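Local coordinates for uncharacterized protein (Bacteroides thetaiotaomicron VPI-5482, PDB 3KNY) that is of unknown function but folds into two domains and is probably made as a bacterial lipoprotein, at residues Ser178-Asp183 with Ile189-Ser194; Tyr43-Thr48 with Asp74-Ile79. All coordinates share one frame; numbering follows the deposited sequence.

Contact 1: residues Ser178-Asp183 with Ile189-Ser194; sequences SSVSYD and IAASCS
V180 has CG1 anti to the backbone N (chi1 -177°), which sends this methyl toward I189 and leaves CG2, beside the N, to lean toward A191. I189 answers with its own branch methyl: chi1 of -64° sets CG1 beside the backbone N and turns CG2 anti to that N, where it lies 3.9 Å from V180 CG1, the two side chains meeting at a slant. V180 CG2 reaches A191 CB at 4.2 Å, so one valine bridges two residues of the facing strand. Y182 extends the row: its ring atom CD1 comes 4.2 Å from I189 CG1, the phenol running roughly at right angles to the isoleucine chain.

The backbones are held by two hydrogen-bonded pairs, each reciprocal. In the first, S179 N gives to S192 O at 3.0 Å, while S192 N returns a bond to S179 O at 2.9 Å. In the second, A190 N reaches S181 O at 2.9 Å, and S181 N gives to A190 O at 3.1 Å. A190 O also takes a CA-H...O contact from V180 CA at 3.3 Å.

The two faces differ in character. S179, S181, A190 and S192 make a small, largely hydroxylic surface, where S192 OG is hydrogen-bonded to T213 on the next strand. V180, Y182, I189 and A191, with S178 and C193 at the far end, share the other, mostly apolar side, and strands 140-149 and 154-164 pack on it through V145, Y147, A143 and I156. Strands 177-183 and 188-201 thus form an antiparallel beta hairpin, with 204-217 bonded to the far edge of 188-201, whose V180 face packs against the three-stranded antiparallel sheet, an arrangement consistent with a beta sandwich.

Contact 2: residues Tyr43-Thr48 with Asp74-Ile79; sequences YELWRT and DCINNI
The W46 indole meets I76 obliquely with its six-membered ring, presenting neither a clean face nor a clean edge. CZ3 lies 3.6 Å from I76 CD1, and CH2 is 3.6 Å from I76 CG1, so the isoleucine's longer branch spans two neighbouring ring atoms. Elsewhere the same indole pairs edge-to-face with Y57. A second flat group, the N77 amide, turns its OD1 to the two methyls of L45 (CD2 at 4.0 Å), a van der Waals approach and no bond. On the outer side of helix 40-49, the R47 guanidinium has the E44 carboxylate at its edge, and NE binds E44 OE2 at 2.7 Å from above the carboxylate plane.

W46 starts away from the other helix; with CG anti to the carbonyl carbon (chi1 -68°), the long ring system swings its far end back onto I76. The shorter branch of I76, CG2, meanwhile sits 3.6 Å from L45 CB. Replacing W46 by an alanine removes the ring and would probably open a gap beside I76 CG1 and CD1 and leave Y57 without its edge-to-face partner. The helix segments cross at 49° with no hydrogen bond between them, so their attachment here is apolar, resting on shape and burial rather than charge.

In the fold
The contacts occupy different parts of the molecule: contact 1 lies in the sheet region and contact 2 in the helical region. Their centres are 22 Å apart and their nearest atoms about 7 Å, so they do not touch directly. One link between them runs through the turn of the hairpin. N78, on helix 66-84 of contact 2, gives a hydrogen bond through ND2 to the backbone O of D185, in the loop between the strands of contact 1, and D183 OD1 holds that same loop by accepting from K186 N. Contact 2 closes in sequence before contact 1 opens. With the function unknown, neither contact can be assigned to an active site.

Contact 1: residues Ser178-Asp183 with Ile189-Ser194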
ATOM      1  N   SER A 178     -14.699  -5.140  -0.858  1.00 20.74           N
ATOM      2  CA  SER A 178     -13.545  -4.360  -0.483  1.00 25.00           C
ATOM      3  C   SER A 178     -13.866  -3.769   0.876  1.00 24.48           C
ATOM      4  O   SER A 178     -15.018  -3.748   1.283  1.00 24.66           O
ATOM      5  CB  SER A 178     -13.307  -3.256  -1.482  1.00 25.24           C
ATOM      6  OG  SER A 178     -14.458  -2.422  -1.513  1.00 41.29           O
ATOM      7  N   SER A 179     -12.854  -3.366   1.620  1.00 26.37           N
ATOM      8  CA  SER A 179     -13.102  -2.661   2.871  1.00 28.08           C
ATOM      9  C   SER A 179     -12.036  -1.627   3.136  1.00 27.45           C
ATOM     10  O   SER A 179     -10.957  -1.697   2.588  1.00 29.89           O
ATOM     11  CB  SER A 179     -13.183  -3.629   4.032  1.00 27.40           C
ATOM     12  OG  SER A 179     -12.003  -4.368   4.084  1.00 32.70           O
ATOM     13  N   VAL A 180     -12.369  -0.663   3.973  1.00 27.13           N
ATOM     14  CA  VAL A 180     -11.441   0.374   4.387  1.00 28.35           C
ATOM     15  C   VAL A 180     -11.711   0.705   5.834  1.00 29.01           C
ATOM     16  O   VAL A 180     -12.853   0.774   6.275  1.00 34.02           O
ATOM     17  CB  VAL A 180     -11.560   1.638   3.556  1.00 29.86           C
ATOM     18  CG1 VAL A 180     -10.515   2.644   3.994  1.00 32.81           C
ATOM     19  CG2 VAL A 180     -11.336   1.315   2.086  1.00 31.41           C
ATOM     20  N   SER A 181     -10.660   0.868   6.601  1.00 27.67           N
ATOM     21  CA  SER A 181     -10.819   1.220   7.972  1.00 28.87           C
ATOM     22  C   SER A 181      -9.526   1.848   8.477  1.00 29.89           C
ATOM     23  O   SER A 181      -8.489   1.746   7.824  1.00 31.87           O
ATOM     24  CB  SER A 181     -11.133  -0.012   8.761  1.00 27.02           C
ATOM     25  OG  SER A 181      -9.937  -0.714   8.963  1.00 34.04           O
ATOM     26  N   TYR A 182      -9.593   2.515   9.621  1.00 29.35           N
ATOM     27  CA  TYR A 182      -8.407   3.070  10.237  1.00 28.66           C
ATOM     28  C   TYR A 182      -8.064   2.254  11.492  1.00 30.13           C
ATOM     29  O   TYR A 182      -8.896   2.104  12.376  1.00 28.19           O
ATOM     30  CB  TYR A 182      -8.639   4.535  10.560  1.00 25.18           C
ATOM     31  CG  TYR A 182      -7.517   5.180  11.322  1.00 29.77           C
ATOM     32  CD1 TYR A 182      -6.271   5.346  10.748  1.00 28.42           C
ATOM     33  CD2 TYR A 182      -7.715   5.652  12.622  1.00 35.16           C
ATOM     34  CE1 TYR A 182      -5.240   5.956  11.449  1.00 32.90           C
ATOM     35  CE2 TYR A 182      -6.708   6.257  13.318  1.00 28.04           C
ATOM     36  CZ  TYR A 182      -5.471   6.410  12.731  1.00 30.43           C
ATOM     37  OH  TYR A 182      -4.457   6.993  13.448  1.00 38.78           O
ATOM     38  N   ASP A 183      -6.847   1.704  11.538  1.00 32.29           N
ATOM     39  CA  ASP A 183      -6.380   0.924  12.685  1.00 33.35           C
ATOM     40  C   ASP A 183      -5.767   1.862  13.705  1.00 36.20           C
ATOM     41  O   ASP A 183      -4.699   2.428  13.473  1.00 36.37           O
ATOM     42  CB  ASP A 183      -5.350  -0.108  12.249  1.00 31.10           C
ATOM     43  CG  ASP A 183      -4.855  -0.944  13.397  1.00 34.35           C
ATOM     44  OD1 ASP A 183      -4.661  -0.401  14.516  1.00 40.34           O
ATOM     45  OD2 ASP A 183      -4.647  -2.151  13.185  1.00 37.20           O
ATOM     46  N   ILE A 189      -4.238   3.423   7.644  1.00 28.33           N
ATOM     47  CA  ILE A 189      -5.468   3.131   6.912  1.00 25.94           C
ATOM     48  C   ILE A 189      -5.222   1.812   6.208  1.00 25.74           C
ATOM     49  O   ILE A 189      -4.182   1.658   5.630  1.00 26.20           O
ATOM     50  CB  ILE A 189      -5.780   4.222   5.880  1.00 26.49           C
ATOM     51  CG1 ILE A 189      -6.044   5.563   6.588  1.00 27.69           C
ATOM     52  CG2 ILE A 189      -6.992   3.867   5.047  1.00 22.78           C
ATOM     53  CD1 ILE A 189      -6.134   6.772   5.643  1.00 20.87           C
ATOM     54  N   ALA A 190      -6.157   0.853   6.315  1.00 27.55           N
ATOM     55  CA  ALA A 190      -6.078  -0.478   5.660  1.00 27.26           C
ATOM     56  C   ALA A 190      -7.154  -0.544   4.623  1.00 28.08           C
ATOM     57  O   ALA A 190      -8.301  -0.315   4.949  1.00 30.95           O
ATOM     58  CB  ALA A 190      -6.313  -1.612   6.647  1.00 23.15           C
ATOM     59  N   ALA A 191      -6.785  -0.852   3.382  1.00 27.88           N
ATOM     60  CA  ALA A 191      -7.738  -1.016   2.283  1.00 26.01           C
ATOM     61  C   ALA A 191      -7.545  -2.444   1.765  1.00 27.88           C
ATOM     62  O   ALA A 191      -6.405  -2.877   1.540  1.00 29.74           O
ATOM     63  CB  ALA A 191      -7.480   0.023   1.152  1.00 21.65           C
ATOM     64  N   SER A 192      -8.641  -3.184   1.598  1.00 25.82           N
ATOM     65  CA  SER A 192      -8.547  -4.567   1.165  1.00 26.02           C
ATOM     66  C   SER A 192      -9.506  -4.842   0.065  1.00 26.94           C
ATOM     67  O   SER A 192     -10.512  -4.159  -0.069  1.00 27.97           O
ATOM     68  CB  SER A 192      -8.879  -5.526   2.305  1.00 24.47           C
ATOM     69  OG  SER A 192      -7.850  -5.511   3.271  1.00 28.45           O
ATOM     70  N   CYS A 193      -9.212  -5.881  -0.706  1.00 24.89           N
ATOM     71  CA  CYS A 193     -10.174  -6.356  -1.641  1.00 22.91           C
ATOM     72  C   CYS A 193     -10.225  -7.865  -1.588  1.00 23.33           C
ATOM     73  O   CYS A 193      -9.269  -8.524  -1.156  1.00 23.88           O
ATOM     74  CB  CYS A 193      -9.851  -5.864  -3.022  1.00 26.18           C
ATOM     75  SG  CYS A 193      -8.470  -6.708  -3.759  1.00 28.45           S
ATOM     76  N   SER A 194     -11.382  -8.381  -1.975  1.00 20.68           N
ATOM     77  CA  SER A 194     -11.606  -9.785  -2.091  1.00 22.00           C
ATOM     78  C   SER A 194     -12.683  -9.980  -3.155  1.00 21.75           C
ATOM     79  O   SER A 194     -13.838  -9.705  -2.913  1.00 22.69           O
ATOM     80  CB  SER A 194     -12.066 -10.341  -0.757  1.00 21.59           C
ATOM     81  OG  SER A 194     -12.273 -11.737  -0.872  1.00 24.28           O
TER

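Contact 2: residues Tyr43-Thr48 with Asp74-Ile79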
ATOM      1  N   TYR A  43      16.897   4.626   8.710  1.00 36.59           N
ATOM      2  CA  TYR A  43      17.111   3.465   7.843  1.00 35.23           C
ATOM      3  C   TYR A  43      16.863   2.164   8.593  1.00 34.46           C
ATOM      4  O   TYR A  43      16.292   1.215   8.049  1.00 34.48           O
ATOM      5  CB  TYR A  43      18.528   3.477   7.280  1.00 34.61           C
ATOM      6  CG  TYR A  43      18.765   2.478   6.168  1.00 32.67           C
ATOM      7  CD1 TYR A  43      18.550   2.836   4.832  1.00 34.14           C
ATOM      8  CD2 TYR A  43      19.221   1.183   6.439  1.00 26.26           C
ATOM      9  CE1 TYR A  43      18.777   1.939   3.793  1.00 29.21           C
ATOM     10  CE2 TYR A  43      19.446   0.275   5.401  1.00 27.34           C
ATOM     11  CZ  TYR A  43      19.222   0.668   4.082  1.00 28.38           C
ATOM     12  OH  TYR A  43      19.433  -0.204   3.042  1.00 33.10           O
ATOM     13  N   GLU A  44      17.265   2.136   9.853  1.00 35.23           N
ATOM     14  CA  GLU A  44      17.110   0.936  10.662  1.00 37.21           C
ATOM     15  C   GLU A  44      15.642   0.615  10.928  1.00 36.41           C
ATOM     16  O   GLU A  44      15.272  -0.551  10.988  1.00 39.15           O
ATOM     17  CB  GLU A  44      17.867   1.061  11.988  1.00 38.31           C
ATOM     18  CG  GLU A  44      18.624  -0.202  12.352  1.00 42.12           C
ATOM     19  CD  GLU A  44      19.608  -0.591  11.270  1.00 41.94           C
ATOM     20  OE1 GLU A  44      20.235   0.324  10.699  1.00 40.96           O
ATOM     21  OE2 GLU A  44      19.733  -1.800  10.972  1.00 39.89           O
ATOM     22  N   LEU A  45      14.810   1.639  11.091  1.00 33.45           N
ATOM     23  CA  LEU A  45      13.394   1.413  11.296  1.00 31.82           C
ATOM     24  C   LEU A  45      12.791   0.827   9.990  1.00 32.28           C
ATOM     25  O   LEU A  45      12.109  -0.208   9.989  1.00 29.61           O
ATOM     26  CB  LEU A  45      12.707   2.708  11.743  1.00 31.16           C
ATOM     27  CG  LEU A  45      13.096   3.229  13.132  1.00 24.84           C
ATOM     28  CD1 LEU A  45      12.421   4.548  13.416  1.00 19.35           C
ATOM     29  CD2 LEU A  45      12.781   2.222  14.231  1.00 15.96           C
ATOM     30  N   TRP A  46      13.098   1.454   8.869  1.00 32.07           N
ATOM     31  CA  TRP A  46      12.693   0.892   7.593  1.00 32.82           C
ATOM     32  C   TRP A  46      13.135  -0.566   7.414  1.00 34.06           C
ATOM     33  O   TRP A  46      12.350  -1.398   6.961  1.00 34.02           O
ATOM     34  CB  TRP A  46      13.189   1.761   6.448  1.00 32.11           C
ATOM     35  CG  TRP A  46      12.492   3.086   6.435  1.00 34.65           C
ATOM     36  CD1 TRP A  46      13.059   4.311   6.597  1.00 34.78           C
ATOM     37  CD2 TRP A  46      11.085   3.309   6.316  1.00 37.03           C
ATOM     38  NE1 TRP A  46      12.098   5.288   6.563  1.00 33.97           N
ATOM     39  CE2 TRP A  46      10.876   4.704   6.392  1.00 36.03           C
ATOM     40  CE3 TRP A  46       9.979   2.467   6.149  1.00 33.98           C
ATOM     41  CZ2 TRP A  46       9.605   5.282   6.290  1.00 40.05           C
ATOM     42  CZ3 TRP A  46       8.714   3.041   6.056  1.00 32.47           C
ATOM     43  CH2 TRP A  46       8.537   4.435   6.121  1.00 32.85           C
ATOM     44  N   ARG A  47      14.374  -0.893   7.770  1.00 34.97           N
ATOM     45  CA  ARG A  47      14.787  -2.294   7.705  1.00 34.74           C
ATOM     46  C   ARG A  47      13.817  -3.177   8.503  1.00 32.67           C
ATOM     47  O   ARG A  47      13.393  -4.217   8.003  1.00 31.29           O
ATOM     48  CB  ARG A  47      16.222  -2.513   8.212  1.00 35.35           C
ATOM     49  CG  ARG A  47      16.682  -3.989   8.071  1.00 40.27           C
ATOM     50  CD  ARG A  47      17.832  -4.354   8.988  1.00 45.34           C
ATOM     51  NE  ARG A  47      18.878  -3.351   8.902  1.00 51.35           N
ATOM     52  CZ  ARG A  47      19.700  -3.208   7.867  1.00 56.34           C
ATOM     53  NH1 ARG A  47      19.615  -4.018   6.808  1.00 58.89           N
ATOM     54  NH2 ARG A  47      20.615  -2.243   7.890  1.00 57.38           N
ATOM     55  N   THR A  48      13.487  -2.777   9.735  1.00 32.10           N
ATOM     56  CA  THR A  48      12.538  -3.541  10.572  1.00 33.84           C
ATOM     57  C   THR A  48      11.166  -3.665   9.885  1.00 34.74           C
ATOM     58  O   THR A  48      10.535  -4.723   9.846  1.00 34.29           O
ATOM     59  CB  THR A  48      12.324  -2.861  11.950  1.00 33.17           C
ATOM     60  OG1 THR A  48      13.524  -2.947  12.717  1.00 29.94           O
ATOM     61  CG2 THR A  48      11.146  -3.513  12.729  1.00 29.22           C
ATOM     62  N   ASP A  74       7.174   8.872  13.903  1.00 43.48           N
ATOM     63  CA  ASP A  74       6.427   8.505  15.111  1.00 44.03           C
ATOM     64  C   ASP A  74       5.620   7.244  14.843  1.00 44.39           C
ATOM     65  O   ASP A  74       5.539   6.342  15.673  1.00 43.80           O
ATOM     66  CB  ASP A  74       5.458   9.616  15.531  1.00 44.51           C
ATOM     67  CG  ASP A  74       6.114  10.687  16.390  1.00 46.05           C
ATOM     68  OD1 ASP A  74       7.317  10.570  16.696  1.00 45.06           O
ATOM     69  OD2 ASP A  74       5.410  11.648  16.771  1.00 50.71           O
ATOM     70  N   CYS A  75       5.039   7.197  13.654  1.00 44.10           N
ATOM     71  CA  CYS A  75       4.212   6.095  13.232  1.00 43.06           C
ATOM     72  C   CYS A  75       4.999   4.794  13.067  1.00 41.77           C
ATOM     73  O   CYS A  75       4.666   3.767  13.669  1.00 42.54           O
ATOM     74  CB  CYS A  75       3.549   6.494  11.923  1.00 42.75           C
ATOM     75  SG  CYS A  75       2.571   5.196  11.239  1.00 47.47           S
ATOM     76  N   ILE A  76       6.024   4.865  12.225  1.00 41.33           N
ATOM     77  CA  ILE A  76       6.949   3.763  11.931  1.00 40.27           C
ATOM     78  C   ILE A  76       7.602   3.254  13.201  1.00 37.51           C
ATOM     79  O   ILE A  76       7.837   2.065  13.358  1.00 32.95           O
ATOM     80  CB  ILE A  76       8.034   4.289  10.926  1.00 42.17           C
ATOM     81  CG1 ILE A  76       7.419   4.407   9.538  1.00 47.78           C
ATOM     82  CG2 ILE A  76       9.259   3.412  10.843  1.00 43.95           C
ATOM     83  CD1 ILE A  76       6.777   3.104   9.045  1.00 52.82           C
ATOM     84  N   ASN A  77       7.887   4.166  14.122  1.00 38.60           N
ATOM     85  CA  ASN A  77       8.532   3.787  15.379  1.00 40.27           C
ATOM     86  C   ASN A  77       7.614   2.894  16.191  1.00 39.09           C
ATOM     87  O   ASN A  77       8.015   1.837  16.690  1.00 39.98           O
ATOM     88  CB  ASN A  77       8.918   5.014  16.218  1.00 40.63           C
ATOM     89  CG  ASN A  77       9.850   4.650  17.359  1.00 43.72           C
ATOM     90  OD1 ASN A  77      10.999   4.292  17.124  1.00 53.01           O
ATOM     91  ND2 ASN A  77       9.356   4.708  18.593  1.00 41.63           N
ATOM     92  N   ASN A  78       6.377   3.343  16.305  1.00 36.91           N
ATOM     93  CA  ASN A  78       5.340   2.622  17.010  1.00 36.71           C
ATOM     94  C   ASN A  78       5.125   1.236  16.395  1.00 36.78           C
ATOM     95  O   ASN A  78       5.072   0.237  17.112  1.00 38.06           O
ATOM     96  CB  ASN A  78       4.073   3.489  16.990  1.00 36.84           C
ATOM     97  CG  ASN A  78       2.815   2.709  17.197  1.00 45.68           C
ATOM     98  OD1 ASN A  78       2.556   2.236  18.310  1.00 49.62           O
ATOM     99  ND2 ASN A  78       1.997   2.575  16.121  1.00 38.05           N
ATOM    100  N   ILE A  79       5.032   1.168  15.069  1.00 35.56           N
ATOM    101  CA  ILE A  79       4.831  -0.118  14.392  1.00 36.66           C
ATOM    102  C   ILE A  79       6.023  -1.063  14.639  1.00 37.10           C
ATOM    103  O   ILE A  79       5.835  -2.244  14.935  1.00 35.49           O
ATOM    104  CB  ILE A  79       4.557   0.061  12.851  1.00 36.32           C
ATOM    105  CG1 ILE A  79       3.223   0.790  12.638  1.00 35.82           C
ATOM    106  CG2 ILE A  79       4.533  -1.292  12.143  1.00 30.68           C
ATOM    107  CD1 ILE A  79       3.051   1.446  11.278  1.00 25.75           C
TER